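Local coordinates for mandelate racemase/muconate lactonizing enzyme family protein (Roseovarius sp. TM1035, PDB 3T9P) that probably catalyses isomerisation or a related reaction of the enolase superfamily that begins with taking a proton from the carbon beside a substrate carboxylate, at residues 79-84 with 109-114; 337-340 with 345-348. One frame throughout, in Å; residues are numbered along the deposited sequence.

Contact 1 and contact 2 belong to different domains and do not touch; their centres lie 29 Å apart and their nearest atoms about 12 Å. In contact 1, within the N-terminal capping domain, the loop leading into helix 82-91, up to its N-cap residue, meets helix 98-119. Four of its five touching residues are buried, and aromatic rings and aliphatic groups, among them the methyl of a methionine, do the work without any hydrogen bond between the segments. Contact 2 is smaller and partly exposed, within one loop of the C-terminal barrel domain. There a water joins a carbonyl to an amide, and a proline packs against a glutamate. Apolar packing thus gives way to solvent-mediated bonding.

Contact 1: 79-84 with 109-114; sequences LDFADT and TALWDM
F81 directs its ring at helix 98-119 with CG lodged between the backbone N and the carbonyl carbon (chi1 65°), while L111 and W112 there both hold CG anti to the carbonyl carbon, which lays one leucine methyl, CD1, over the phenyl face and brings the indole to its far rim. L111 CD1 stands 3.8 Å from the centroid of the F81 ring and only 16° off its normal, a CH-pi contact. On the same face, L111 CB comes within 3.6 Å of F81 CE2. Leucine suits this place because it is wholly apolar and long enough to carry a methyl out over the phenyl face, while its CB fills in nearer the rim. W112 is met differently: the edge of F81 turns toward the indole face, with centroids 5.0 Å apart and planes at 66°, a tilted T-shaped stack with the five-membered ring. F81 CZ leads, 3.4 Å from W112 NE1. The indole NH is bonded weakly to D108 OD1, one turn back on its helix, and gives no hydrogen bond to the phenyl ring. Farther along, the bent chain of M114 swings its methyl round to the branched end of L79, and M114 CE and L79 CD2 meet at 3.8 Å. A flexible thioether is well fitted to such a turn. With an alanine at F81, the face of W112 would probably lose the ring edge that meets it, and a gap would be likely to open between L111 CD1 and the indole. F81 itself occupies the N-cap position of helix 82-91. H288 of helix 287-299 makes ring contacts with both F81 and W112, joining the capping domain to the barrel; D83 reaches R176 of the second subunit by a salt bridge, and V41 of strand 37-43 packs against A110, L111 and M114.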
# COMPACT_ATOMS: atom_id res chain seq x y z
N LEU A 79 4.94 -19.41 18.28
CA LEU A 79 3.94 -19.16 19.32
C LEU A 79 3.88 -17.74 19.83
O LEU A 79 3.05 -17.40 20.68
CB LEU A 79 4.20 -20.14 20.53
CG LEU A 79 4.05 -21.65 20.16
CD1 LEU A 79 4.44 -22.40 21.45
CD2 LEU A 79 2.63 -21.92 19.75
N ASP A 80 4.80 -16.90 19.39
CA ASP A 80 4.82 -15.54 19.93
C ASP A 80 5.35 -14.76 18.74
O ASP A 80 6.58 -14.74 18.48
CB ASP A 80 5.73 -15.40 21.13
CG ASP A 80 5.74 -13.95 21.67
OD1 ASP A 80 4.83 -13.18 21.34
OD2 ASP A 80 6.68 -13.53 22.35
N PHE A 81 4.42 -14.28 17.91
CA PHE A 81 4.87 -13.82 16.55
C PHE A 81 4.50 -12.37 16.23
O PHE A 81 4.70 -11.90 15.11
CB PHE A 81 4.30 -14.80 15.49
CG PHE A 81 2.79 -14.81 15.38
CD1 PHE A 81 2.13 -13.90 14.49
CD2 PHE A 81 1.99 -15.72 16.12
CE1 PHE A 81 0.78 -13.91 14.34
CE2 PHE A 81 0.60 -15.76 15.97
CZ PHE A 81 -0.03 -14.84 15.07
N ALA A 82 3.89 -11.66 17.18
CA ALA A 82 3.55 -10.24 16.88
C ALA A 82 4.81 -9.43 16.41
O ALA A 82 4.79 -8.70 15.37
CB ALA A 82 2.82 -9.58 18.05
N ASP A 83 5.95 -9.64 17.08
CA ASP A 83 7.16 -8.93 16.68
C ASP A 83 7.69 -9.33 15.27
O ASP A 83 8.25 -8.49 14.50
CB ASP A 83 8.30 -9.08 17.76
CG ASP A 83 9.55 -8.24 17.35
OD1 ASP A 83 9.40 -6.96 17.22
OD2 ASP A 83 10.60 -8.82 17.05
N THR A 84 7.51 -10.63 14.92
CA THR A 84 7.89 -11.13 13.61
C THR A 84 7.15 -10.37 12.46
O THR A 84 7.72 -10.09 11.41
CB THR A 84 7.52 -12.61 13.45
OG1 THR A 84 8.14 -13.39 14.51
CG2 THR A 84 7.98 -13.09 12.11
N THR A 109 -3.13 -15.70 10.38
CA THR A 109 -4.32 -16.58 10.64
C THR A 109 -3.97 -18.06 10.76
O THR A 109 -4.57 -18.77 11.51
CB THR A 109 -5.44 -16.40 9.56
OG1 THR A 109 -4.84 -16.46 8.27
CG2 THR A 109 -6.11 -15.00 9.69
N ALA A 110 -2.96 -18.54 10.02
CA ALA A 110 -2.58 -19.94 10.11
C ALA A 110 -1.97 -20.16 11.50
O ALA A 110 -2.15 -21.19 12.10
CB ALA A 110 -1.50 -20.24 9.01
N LEU A 111 -1.17 -19.19 11.97
CA LEU A 111 -0.53 -19.37 13.28
C LEU A 111 -1.54 -19.33 14.45
O LEU A 111 -1.35 -20.04 15.46
CB LEU A 111 0.58 -18.34 13.47
CG LEU A 111 1.82 -18.52 12.58
CD1 LEU A 111 2.70 -17.26 12.71
CD2 LEU A 111 2.63 -19.79 12.94
N TRP A 112 -2.56 -18.47 14.39
CA TRP A 112 -3.60 -18.54 15.46
C TRP A 112 -4.28 -19.92 15.44
O TRP A 112 -4.59 -20.45 16.49
CB TRP A 112 -4.66 -17.40 15.28
CG TRP A 112 -4.06 -16.04 15.63
CD1 TRP A 112 -3.74 -14.98 14.75
CD2 TRP A 112 -3.74 -15.60 16.93
NE1 TRP A 112 -3.27 -13.92 15.46
CE2 TRP A 112 -3.20 -14.28 16.81
CE3 TRP A 112 -3.85 -16.20 18.22
CZ2 TRP A 112 -2.77 -13.55 17.93
CZ3 TRP A 112 -3.35 -15.49 19.34
CH2 TRP A 112 -2.83 -14.17 19.18
N ASP A 113 -4.60 -20.43 14.27
CA ASP A 113 -5.30 -21.73 14.17
C ASP A 113 -4.37 -22.83 14.71
O ASP A 113 -4.80 -23.71 15.42
CB ASP A 113 -5.62 -22.05 12.69
CG ASP A 113 -6.56 -23.34 12.55
OD1 ASP A 113 -7.68 -23.32 13.17
OD2 ASP A 113 -6.12 -24.32 11.81
N MET A 114 -3.10 -22.74 14.37
CA MET A 114 -2.08 -23.67 14.87
C MET A 114 -2.05 -23.68 16.39
O MET A 114 -2.19 -24.77 17.01
CB MET A 114 -0.68 -23.38 14.23
CG MET A 114 0.43 -24.46 14.60
SD MET A 114 1.05 -24.19 16.30
CE MET A 114 1.89 -22.60 16.07

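Contact 2: 337-340 with 345-348; sequences EGPE and QEGL
Q345 opens a type II beta turn, 345-348, and through a water it reaches E337, which lies just beyond strand 332-335 in the same loop. The carbonyl O of E337 and NE2 of Q345 are 3.9 Å apart, too far for a direct bond, and one water spans them. It donates to E337 O at 2.6 Å and accepts from Q345 NE2 at 2.9 Å. Q345 holds CG between its backbone N and carbonyl carbon (chi1 79°), and the rest of the chain runs out extended to carry the amide to this water. Glutamine suits the post because its amide has a donor and an acceptor: while NE2 serves the water, OE1 takes the backbone N of L311. E337 turns its carboxylate elsewhere, to a salt bridge with R153 and to the backbone N of M141. The loop leaves the C-terminal end of strand 332-335, which lies beside strand 132-139 in the barrel; in enolase-superfamily barrels the active site is found at this end of the strands. The second crossing of the loop is made by P339 and E346. E346 bends at chi2, which folds the carboxylate back over the flank of the pyrrolidine: OE2 comes to 3.3 Å from P339 CB, and E346 CG packs 3.6 Å from that same P339 CB. This is van der Waals contact, in which CG and one carboxylate oxygen both rest against the proline; both residues are exposed, so the charge is probably still partly hydrated. G347 takes the third position of the turn with phi at 79°, a conformation that comes easily to a residue without CB, and the following L348 is tied through backbone hydrogen bonds to S374.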
# COMPACT_ATOMS: atom_id res chain seq x y z
N GLU A 337 -25.26 -12.64 0.02
CA GLU A 337 -25.28 -12.85 -1.44
C GLU A 337 -25.16 -14.34 -1.65
O GLU A 337 -24.39 -15.02 -0.95
CB GLU A 337 -24.10 -12.15 -2.10
CG GLU A 337 -24.12 -10.58 -1.96
CD GLU A 337 -25.36 -9.97 -2.53
OE1 GLU A 337 -26.12 -10.71 -3.26
OE2 GLU A 337 -25.63 -8.76 -2.27
N GLY A 338 -25.90 -14.87 -2.60
CA GLY A 338 -25.78 -16.31 -2.83
C GLY A 338 -24.67 -16.76 -3.80
O GLY A 338 -23.83 -15.97 -4.28
N PRO A 339 -24.69 -18.06 -4.09
CA PRO A 339 -23.75 -18.73 -4.97
C PRO A 339 -23.72 -18.11 -6.39
O PRO A 339 -22.72 -18.15 -7.07
CB PRO A 339 -24.25 -20.21 -4.91
CG PRO A 339 -25.78 -20.09 -4.51
CD PRO A 339 -25.68 -19.00 -3.49
N GLU A 340 -24.78 -17.46 -6.79
CA GLU A 340 -24.85 -16.78 -8.07
C GLU A 340 -23.92 -15.57 -8.11
O GLU A 340 -23.46 -15.17 -9.18
CB GLU A 340 -26.29 -16.34 -8.35
N GLN A 345 -17.00 -18.92 -3.52
CA GLN A 345 -16.95 -19.25 -2.07
C GLN A 345 -17.77 -20.55 -1.71
O GLN A 345 -17.72 -21.04 -0.55
CB GLN A 345 -17.39 -18.06 -1.24
CG GLN A 345 -19.00 -17.96 -1.24
CD GLN A 345 -19.55 -16.76 -0.47
OE1 GLN A 345 -18.76 -15.87 -0.08
NE2 GLN A 345 -20.91 -16.67 -0.32
N GLU A 346 -18.44 -21.15 -2.70
CA GLU A 346 -19.16 -22.44 -2.48
C GLU A 346 -18.21 -23.64 -2.42
O GLU A 346 -17.32 -23.78 -3.26
CB GLU A 346 -20.18 -22.68 -3.59
CG GLU A 346 -21.37 -21.78 -3.48
CD GLU A 346 -22.32 -22.16 -2.29
OE1 GLU A 346 -22.12 -23.16 -1.60
OE2 GLU A 346 -23.26 -21.40 -1.99
N GLY A 347 -18.35 -24.48 -1.39
CA GLY A 347 -17.45 -25.61 -1.21
C GLY A 347 -16.09 -25.30 -0.60
O GLY A 347 -15.22 -26.18 -0.60
N LEU A 348 -15.88 -24.09 -0.03
CA LEU A 348 -14.60 -23.87 0.63
C LEU A 348 -14.47 -24.70 1.86
O LEU A 348 -13.38 -25.29 2.08
CB LEU A 348 -14.37 -22.37 1.00
CG LEU A 348 -14.39 -21.43 -0.15
CD1 LEU A 348 -14.29 -19.96 0.41
CD2 LEU A 348 -13.34 -21.75 -1.20
O HOH W 1 -22.55 -14.51 0.84